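Local coordinates for polymerase X (Deinococcus radiodurans, PDB 2W9M), which probably lengthens DNA chains by adding nucleotides from deoxynucleoside triphosphates, as a family X DNA polymerase, and also carries a zinc-binding polymerase/histidinol phosphatase domain, at residues W337-A342 with D516-G521; M330-S335 with G360-S365; A89-P94 with Y369-L374. All coordinates share one frame; numbering follows the deposited sequence.

In the fold
All three contacts are largely buried and gather around the zinc-bearing end of the polymerase/histidinol phosphatase domain, yet their chemistry changes with their place in the fold. Contact 2 pairs two neighbouring parallel strands and is the most extensive, combining backbone bonds, a histidine stack and zinc ligands. Contact 1 joins two loops at the ends of strands 329-333 and 511-514, and metal coordination does most of the work there. The two share both zinc ions and are tied by a probable bond from the nitrogen of His334 to the oxygen of Ala517. Contact 3 holds no metal ligand. It links the polymerase part to this domain through one glutamine hydrogen bond and van der Waals contacts.

Contact 1: W337-A342 with D516-G521; sequences WSDGGA and DAHVPG. With ZN (zinc ion), chain C; ZN (zinc ion), chain D.
Asp339 and His518 approach each other through a shared zinc ion, at one end of the seven-stranded parallel barrel of the polymerase/histidinol phosphatase domain, where loops after strands 329-333 and 511-514 bring ligands to the metal. The carboxylate grips the ion with both oxygens, unequally: OD2 of Asp339 lies 2.3 Å from the zinc and OD1 of Asp339 2.6 Å. It can do so because CG sits between the backbone N and the carbonyl carbon (chi1 64°), which swings the acid off its loop and across to the histidine. NE2 of His518 completes this side of the site at 2.1 Å from the zinc, and His364 adds a further ligand. The carboxylate is turned 74° against the imidazole, and OD1 of Asp339 comes in at the ring edge, 3.0 Å from CD2 of His518.

A second-shell contact helps to set the rotation of that ring. With NE2 committed to the metal, ND1 of His518 is left to make a weak hydrogen bond to the backbone O of Asp516, 2.9 Å away. Asp516 itself serves a neighbouring zinc, which its OD1 binds at 2.4 Å together with His332, His334 and Glu401, so that three consecutive residues, Asp516 to His518, supply two metal centres.

Behind the metal, residues 339-342 and 518-520 run in nearly the same direction, 8° apart end to end. Gly340 and Gly341 bring bare backbone up to the histidine loop, and N of Gly341 donates to O of His518 over 2.8 Å. Further along, Met347 of helix 344-353 packs against both Ala342 and Pro520, and the methyl CB of Ala342 rests on the proline ring, 3.8 Å from CG of Pro520.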
loop_
_atom_site.group_PDB
_atom_site.type_symbol
_atom_site.label_atom_id
_atom_site.label_comp_id
_atom_site.label_asym_id
_atom_site.label_seq_id
_atom_site.Cartn_x
_atom_site.Cartn_y
_atom_site.Cartn_z
ATOM N N TRP A 337 -16.530 1.428 11.859
ATOM C CA TRP A 337 -17.253 2.696 11.733
ATOM C C TRP A 337 -17.272 3.206 10.293
ATOM O O TRP A 337 -18.231 3.845 9.860
ATOM C CB TRP A 337 -16.628 3.766 12.635
ATOM C CG TRP A 337 -16.921 3.575 14.081
ATOM C CD1 TRP A 337 -16.211 2.822 14.971
ATOM C CD2 TRP A 337 -18.005 4.148 14.814
ATOM N NE1 TRP A 337 -16.787 2.891 16.214
ATOM C CE2 TRP A 337 -17.895 3.697 16.144
ATOM C CE3 TRP A 337 -19.063 4.999 14.476
ATOM C CZ2 TRP A 337 -18.801 4.067 17.137
ATOM C CZ3 TRP A 337 -19.965 5.365 15.463
ATOM C CH2 TRP A 337 -19.827 4.900 16.776
ATOM N N SER A 338 -16.200 2.932 9.558
ATOM C CA SER A 338 -16.060 3.400 8.186
ATOM C C SER A 338 -16.147 2.214 7.222
ATOM O O SER A 338 -17.173 1.532 7.146
ATOM C CB SER A 338 -14.717 4.117 8.022
ATOM O OG SER A 338 -14.743 5.027 6.943
ATOM N N ASP A 339 -15.060 1.967 6.496
ATOM C CA ASP A 339 -14.989 0.828 5.596
ATOM C C ASP A 339 -13.925 -0.181 6.031
ATOM O O ASP A 339 -13.385 -0.911 5.210
ATOM C CB ASP A 339 -14.755 1.283 4.154
ATOM C CG ASP A 339 -13.420 1.981 3.965
ATOM O OD1 ASP A 339 -12.777 2.335 4.977
ATOM O OD2 ASP A 339 -13.009 2.179 2.799
ATOM N N GLY A 340 -13.637 -0.221 7.327
ATOM C CA GLY A 340 -12.740 -1.223 7.878
ATOM C C GLY A 340 -13.477 -2.509 8.197
ATOM O O GLY A 340 -14.700 -2.584 8.057
ATOM N N GLY A 341 -12.739 -3.526 8.629
ATOM C CA GLY A 341 -13.334 -4.823 8.905
ATOM C C GLY A 341 -13.272 -5.246 10.362
ATOM O O GLY A 341 -13.750 -6.320 10.726
ATOM N N ALA A 342 -12.677 -4.404 11.198
ATOM C CA ALA A 342 -12.544 -4.704 12.614
ATOM C C ALA A 342 -12.969 -3.512 13.468
ATOM O O ALA A 342 -12.998 -2.377 12.994
ATOM C CB ALA A 342 -11.111 -5.109 12.934
ATOM N N ASP A 516 -2.545 2.752 6.710
ATOM C CA ASP A 516 -3.891 2.893 6.163
ATOM C C ASP A 516 -4.648 1.573 6.286
ATOM O O ASP A 516 -5.438 1.212 5.412
ATOM C CB ASP A 516 -3.832 3.340 4.700
ATOM C CG ASP A 516 -5.120 3.999 4.238
ATOM O OD1 ASP A 516 -6.098 3.993 5.011
ATOM O OD2 ASP A 516 -5.158 4.522 3.103
ATOM N N ALA A 517 -4.400 0.856 7.379
ATOM C CA ALA A 517 -4.996 -0.463 7.602
ATOM C C ALA A 517 -6.526 -0.448 7.652
ATOM O O ALA A 517 -7.127 0.308 8.413
ATOM C CB ALA A 517 -4.436 -1.084 8.880
ATOM N N HIS A 518 -7.149 -1.293 6.838
ATOM C CA HIS A 518 -8.596 -1.467 6.880
ATOM C C HIS A 518 -8.962 -2.764 7.599
ATOM O O HIS A 518 -10.128 -3.132 7.701
ATOM C CB HIS A 518 -9.167 -1.452 5.465
ATOM C CG HIS A 518 -9.240 -0.083 4.869
ATOM N ND1 HIS A 518 -8.125 0.595 4.432
ATOM C CD2 HIS A 518 -10.292 0.740 4.652
ATOM C CE1 HIS A 518 -8.486 1.776 3.963
ATOM N NE2 HIS A 518 -9.796 1.890 4.089
ATOM N N VAL A 519 -7.937 -3.428 8.114
ATOM C CA VAL A 519 -8.052 -4.744 8.711
ATOM C C VAL A 519 -6.834 -4.916 9.618
ATOM O O VAL A 519 -5.789 -4.332 9.356
ATOM C CB VAL A 519 -8.091 -5.824 7.602
ATOM C CG1 VAL A 519 -7.137 -6.974 7.902
ATOM C CG2 VAL A 519 -9.515 -6.311 7.381
ATOM N N PRO A 520 -6.966 -5.696 10.703
ATOM C CA PRO A 520 -5.864 -5.821 11.668
ATOM C C PRO A 520 -4.542 -6.250 11.018
ATOM O O PRO A 520 -3.480 -5.736 11.367
ATOM C CB PRO A 520 -6.363 -6.905 12.633
ATOM C CG PRO A 520 -7.837 -6.885 12.498
ATOM C CD PRO A 520 -8.128 -6.518 11.077
ATOM N N GLY A 521 -4.610 -7.184 10.078
ATOM C CA GLY A 521 -3.419 -7.645 9.392
ATOM C C GLY A 521 -2.795 -6.551 8.551
ATOM O O GLY A 521 -1.632 -6.642 8.163
HETATM ZN ZN ZN C . -11.099 3.332 3.310
HETATM ZN ZN ZN D . -7.364 5.989 4.583
#

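Contact 2: M330-S335 with G360-S365; sequences MIHTHS and GTADHS. With ZN (zinc ion), chain D; ZN (zinc ion), chain C.
Gly360 and Met330 begin a run of backbone hydrogen bonds between adjacent parallel strands, the nitrogen of Gly360 donating to O of Met330 over 2.8 Å. The oxygen of Gly360 then receives two bonds from a single residue, from the backbone N of Thr333 and from its hydroxyl, with OG1 of Thr333 2.8 Å from O of Gly360. That double grip depends on the threonine rotamer: OG1 lies between the backbone N and the carbonyl carbon (chi1 62°) and reaches the acceptor from above the carbonyl plane. A weak bond from N of Ala362 to O of Thr333 continues the ladder past the corner the chain turns at His332.

Asp363 is the second polar focus. OG of Ser335 donates to OD2 of Asp363 at 2.8 Å, meeting the carboxylate on its syn side and 23° out of its plane. A water bridges the two strands, giving one hydrogen to O of Thr333 at 2.8 Å and, weakly, the other to OD2 of Asp363.

Ring and metal contacts occupy the far end. The imidazoles of His334 and His364 form an offset stack, planes 30° apart, in which CE1 of His334 stands 3.0 Å from NE2 of His364, over one face of that ring. O of Ala362 covers the opposite face of the His334 ring from the zinc bound by His364. NE2 of His334 holds the other zinc at 2.3 Å, and NE2 of His332 binds it too, while ND1 of His332 is hydrogen-bonded to Glu487. Stacked histidines thus serve different ions from the ends of strands 329-333 and 358-364, which with helix 344-353 form the beta-alpha-beta unit that opens the metal-bearing barrel of the polymerase/histidinol phosphatase fold.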
loop_
_atom_site.group_PDB
_atom_site.type_symbol
_atom_site.label_atom_id
_atom_site.label_comp_id
_atom_site.label_asym_id
_atom_site.label_seq_id
_atom_site.Cartn_x
_atom_site.Cartn_y
_atom_site.Cartn_z
ATOM N N MET A 330 0.878 4.033 15.405
ATOM C CA MET A 330 0.298 3.521 14.165
ATOM C C MET A 330 -0.955 4.302 13.781
ATOM O O MET A 330 -2.072 3.912 14.118
ATOM C CB MET A 330 -0.019 2.031 14.297
ATOM C CG MET A 330 1.214 1.153 14.473
ATOM S SD MET A 330 2.012 0.711 12.915
ATOM C CE MET A 330 2.667 2.294 12.382
ATOM N N ILE A 331 -0.766 5.409 13.072
ATOM C CA ILE A 331 -1.882 6.304 12.782
ATOM C C ILE A 331 -2.464 6.084 11.391
ATOM O O ILE A 331 -1.895 5.357 10.570
ATOM C CB ILE A 331 -1.495 7.789 12.958
ATOM C CG1 ILE A 331 -0.483 8.214 11.891
ATOM C CG2 ILE A 331 -0.963 8.038 14.368
ATOM C CD1 ILE A 331 -0.117 9.691 11.951
ATOM N N HIS A 332 -3.606 6.721 11.146
ATOM C CA HIS A 332 -4.353 6.552 9.908
ATOM C C HIS A 332 -4.751 5.090 9.688
ATOM O O HIS A 332 -4.269 4.430 8.776
ATOM C CB HIS A 332 -3.563 7.107 8.719
ATOM C CG HIS A 332 -4.345 7.145 7.448
ATOM N ND1 HIS A 332 -3.755 7.356 6.215
ATOM C CD2 HIS A 332 -5.664 6.982 7.206
ATOM C CE1 HIS A 332 -4.682 7.331 5.279
ATOM N NE2 HIS A 332 -5.854 7.105 5.851
ATOM N N THR A 333 -5.635 4.596 10.548
ATOM C CA THR A 333 -6.173 3.250 10.423
ATOM C C THR A 333 -7.693 3.346 10.306
ATOM O O THR A 333 -8.284 4.344 10.716
ATOM C CB THR A 333 -5.823 2.396 11.644
ATOM O OG1 THR A 333 -6.405 2.985 12.812
ATOM C CG2 THR A 333 -4.313 2.309 11.828
ATOM N N HIS A 334 -8.326 2.322 9.741
ATOM C CA HIS A 334 -9.777 2.334 9.573
ATOM C C HIS A 334 -10.457 1.230 10.372
ATOM O O HIS A 334 -9.875 0.175 10.613
ATOM C CB HIS A 334 -10.158 2.244 8.092
ATOM C CG HIS A 334 -9.745 3.441 7.296
ATOM N ND1 HIS A 334 -10.622 4.442 6.942
ATOM C CD2 HIS A 334 -8.537 3.805 6.798
ATOM C CE1 HIS A 334 -9.977 5.370 6.257
ATOM N NE2 HIS A 334 -8.710 5.005 6.158
ATOM N N SER A 335 -11.693 1.490 10.786
ATOM C CA SER A 335 -12.448 0.552 11.603
ATOM C C SER A 335 -13.811 0.263 10.988
ATOM O O SER A 335 -14.157 0.781 9.924
ATOM C CB SER A 335 -12.652 1.119 13.007
ATOM O OG SER A 335 -13.622 2.158 13.000
ATOM N N GLY A 360 -3.745 5.197 15.960
ATOM C CA GLY A 360 -4.337 6.408 15.433
ATOM C C GLY A 360 -5.581 6.113 14.621
ATOM O O GLY A 360 -5.519 5.547 13.529
ATOM N N THR A 361 -6.722 6.495 15.173
ATOM C CA THR A 361 -8.005 6.371 14.500
ATOM C C THR A 361 -8.093 7.366 13.348
ATOM O O THR A 361 -7.574 8.475 13.452
ATOM C CB THR A 361 -9.144 6.634 15.508
ATOM O OG1 THR A 361 -9.470 5.410 16.178
ATOM C CG2 THR A 361 -10.378 7.185 14.814
ATOM N N ALA A 362 -8.739 6.975 12.252
ATOM C CA ALA A 362 -8.863 7.857 11.087
ATOM C C ALA A 362 -9.825 7.333 10.020
ATOM O O ALA A 362 -9.416 7.037 8.897
ATOM C CB ALA A 362 -7.492 8.127 10.477
ATOM N N ASP A 363 -11.102 7.232 10.368
ATOM C CA ASP A 363 -12.120 6.771 9.428
ATOM C C ASP A 363 -12.539 7.898 8.484
ATOM O O ASP A 363 -12.287 9.070 8.763
ATOM C CB ASP A 363 -13.325 6.201 10.190
ATOM C CG ASP A 363 -13.043 4.821 10.775
ATOM O OD1 ASP A 363 -12.796 3.883 9.989
ATOM O OD2 ASP A 363 -13.060 4.672 12.014
ATOM N N HIS A 364 -13.159 7.547 7.360
ATOM C CA HIS A 364 -13.545 8.547 6.370
ATOM C C HIS A 364 -14.665 9.433 6.886
ATOM O O HIS A 364 -15.284 9.144 7.912
ATOM C CB HIS A 364 -14.010 7.895 5.069
ATOM C CG HIS A 364 -13.047 6.900 4.515
ATOM N ND1 HIS A 364 -12.027 7.250 3.659
ATOM C CD2 HIS A 364 -12.953 5.562 4.692
ATOM C CE1 HIS A 364 -11.340 6.168 3.338
ATOM N NE2 HIS A 364 -11.880 5.133 3.952
ATOM N N SER A 365 -14.940 10.496 6.138
ATOM C CA SER A 365 -15.960 11.461 6.512
ATOM C C SER A 365 -17.128 11.473 5.529
ATOM O O SER A 365 -17.038 10.897 4.449
ATOM C CB SER A 365 -15.337 12.850 6.588
ATOM O OG SER A 365 -14.542 13.104 5.447
HETATM ZN ZN ZN D . -7.364 5.989 4.583
HETATM ZN ZN ZN C . -11.099 3.332 3.310
HETATM O O HOH W 1 -10.314 3.985 12.641
#

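Contact 3: A89-P94 with Y369-L374; sequences AGQLPP and YYANGL
Gln91 reaches Tyr370 because its side chain leaves the backbone with CG anti to the carbonyl carbon (chi1 -62°) and then runs extended, carrying the amide out to the loop that holds the tyrosine. There OE1 of Gln91 accepts a hydrogen bond from the backbone N of Tyr370 at 2.8 Å, the donor tilted 20° from the amide carbonyl plane. The N of Tyr369 is almost as near, 2.9 Å from OE1 of Gln91, but its hydrogen points poorly and no bond results. The other arm of the amide lies at the edge of the tyrosine ring, NE2 of Gln91 being 4.0 Å from CD1 of Tyr370, with the two planes turned 48° against each other.

The contact joins two parts of the protein: residues 89-94, where helix 83-91 gives way to a loop in the family X polymerase region, and the loop between strand 358-364 and helix 376-391 of the polymerase/histidinol phosphatase domain. Helix 10-26 adds to the packing, Thr20 and Leu24 touching Tyr370 and Leu23 touching Leu92.

Leu92 sends one branch across, with CD2 of Leu92 3.3 Å from the backbone O of Tyr370. Ala371 points toward the polymerase part, its CB 4.2 Å from CB of Gln91, and the same methyl also lies close to the zinc ligands Asp339 and His364.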
loop_
_atom_site.group_PDB
_atom_site.type_symbol
_atom_site.label_atom_id
_atom_site.label_comp_id
_atom_site.label_asym_id
_atom_site.label_seq_id
_atom_site.Cartn_x
_atom_site.Cartn_y
_atom_site.Cartn_z
ATOM N N ALA A 89 -14.785 3.864 -7.100
ATOM C CA ALA A 89 -13.420 3.496 -7.461
ATOM C C ALA A 89 -12.415 4.365 -6.715
ATOM O O ALA A 89 -11.318 3.916 -6.383
ATOM C CB ALA A 89 -13.208 3.606 -8.962
ATOM N N GLY A 90 -12.798 5.608 -6.443
ATOM C CA GLY A 90 -11.910 6.550 -5.789
ATOM C C GLY A 90 -11.977 6.516 -4.274
ATOM O O GLY A 90 -11.092 7.046 -3.598
ATOM N N GLN A 91 -13.018 5.886 -3.734
ATOM C CA GLN A 91 -13.225 5.874 -2.290
ATOM C C GLN A 91 -12.835 4.552 -1.645
ATOM O O GLN A 91 -12.324 4.524 -0.521
ATOM C CB GLN A 91 -14.679 6.199 -1.963
ATOM C CG GLN A 91 -15.101 7.578 -2.419
ATOM C CD GLN A 91 -16.563 7.834 -2.169
ATOM O OE1 GLN A 91 -17.173 7.196 -1.313
ATOM N NE2 GLN A 91 -17.140 8.767 -2.917
ATOM N N LEU A 92 -13.079 3.457 -2.359
ATOM C CA LEU A 92 -12.838 2.125 -1.821
ATOM C C LEU A 92 -11.350 1.786 -1.714
ATOM O O LEU A 92 -10.531 2.303 -2.477
ATOM C CB LEU A 92 -13.572 1.079 -2.661
ATOM C CG LEU A 92 -15.100 1.143 -2.557
ATOM C CD1 LEU A 92 -15.747 0.155 -3.511
ATOM C CD2 LEU A 92 -15.569 0.898 -1.121
ATOM N N PRO A 93 -10.997 0.925 -0.748
ATOM C CA PRO A 93 -9.616 0.479 -0.546
ATOM C C PRO A 93 -9.134 -0.329 -1.743
ATOM O O PRO A 93 -9.934 -1.033 -2.353
ATOM C CB PRO A 93 -9.716 -0.433 0.681
ATOM C CG PRO A 93 -11.001 -0.073 1.340
ATOM C CD PRO A 93 -11.916 0.332 0.238
ATOM N N PRO A 94 -7.838 -0.232 -2.071
ATOM C CA PRO A 94 -7.233 -0.935 -3.207
ATOM C C PRO A 94 -7.496 -2.438 -3.180
ATOM O O PRO A 94 -7.816 -3.023 -4.211
ATOM C CB PRO A 94 -5.739 -0.669 -3.019
ATOM C CG PRO A 94 -5.684 0.615 -2.276
ATOM C CD PRO A 94 -6.857 0.590 -1.346
ATOM N N TYR A 369 -19.078 8.503 0.452
ATOM C CA TYR A 369 -20.356 7.817 0.602
ATOM C C TYR A 369 -20.264 6.302 0.419
ATOM O O TYR A 369 -20.897 5.542 1.152
ATOM C CB TYR A 369 -21.380 8.399 -0.375
ATOM C CG TYR A 369 -22.770 7.850 -0.180
ATOM C CD1 TYR A 369 -23.679 8.494 0.647
ATOM C CD2 TYR A 369 -23.171 6.683 -0.813
ATOM C CE1 TYR A 369 -24.952 7.993 0.834
ATOM C CE2 TYR A 369 -24.443 6.172 -0.632
ATOM C CZ TYR A 369 -25.328 6.834 0.192
ATOM O OH TYR A 369 -26.592 6.334 0.383
ATOM N N TYR A 370 -19.478 5.865 -0.558
ATOM C CA TYR A 370 -19.379 4.445 -0.870
ATOM C C TYR A 370 -18.400 3.728 0.047
ATOM O O TYR A 370 -18.207 2.519 -0.065
ATOM C CB TYR A 370 -19.009 4.238 -2.340
ATOM C CG TYR A 370 -20.044 4.803 -3.286
ATOM C CD1 TYR A 370 -19.919 6.090 -3.794
ATOM C CD2 TYR A 370 -21.162 4.063 -3.647
ATOM C CE1 TYR A 370 -20.871 6.619 -4.648
ATOM C CE2 TYR A 370 -22.120 4.582 -4.501
ATOM C CZ TYR A 370 -21.968 5.860 -4.999
ATOM O OH TYR A 370 -22.915 6.385 -5.848
ATOM N N ALA A 371 -17.794 4.479 0.961
ATOM C CA ALA A 371 -16.870 3.907 1.934
ATOM C C ALA A 371 -17.416 4.048 3.355
ATOM O O ALA A 371 -16.673 3.936 4.329
ATOM C CB ALA A 371 -15.517 4.565 1.814
ATOM N N ASN A 372 -18.719 4.302 3.459
ATOM C CA ASN A 372 -19.396 4.396 4.747
ATOM C C ASN A 372 -18.825 5.496 5.637
ATOM O O ASN A 372 -18.602 5.291 6.830
ATOM C CB ASN A 372 -19.349 3.042 5.465
ATOM C CG ASN A 372 -20.319 2.958 6.629
ATOM O OD1 ASN A 372 -21.430 3.490 6.576
ATOM N ND2 ASN A 372 -19.904 2.276 7.691
ATOM N N GLY A 373 -18.592 6.663 5.047
ATOM C CA GLY A 373 -18.033 7.790 5.767
ATOM C C GLY A 373 -18.909 8.237 6.922
ATOM O O GLY A 373 -20.114 8.016 6.920
ATOM N N LEU A 374 -18.295 8.883 7.907
ATOM C CA LEU A 374 -18.992 9.310 9.111
ATOM C C LEU A 374 -19.597 10.710 9.002
ATOM O O LEU A 374 -18.900 11.675 8.714
ATOM C CB LEU A 374 -18.044 9.265 10.309
ATOM C CG LEU A 374 -17.841 7.912 10.984
ATOM C CD1 LEU A 374 -17.164 6.947 10.035
ATOM C CD2 LEU A 374 -17.027 8.066 12.257
#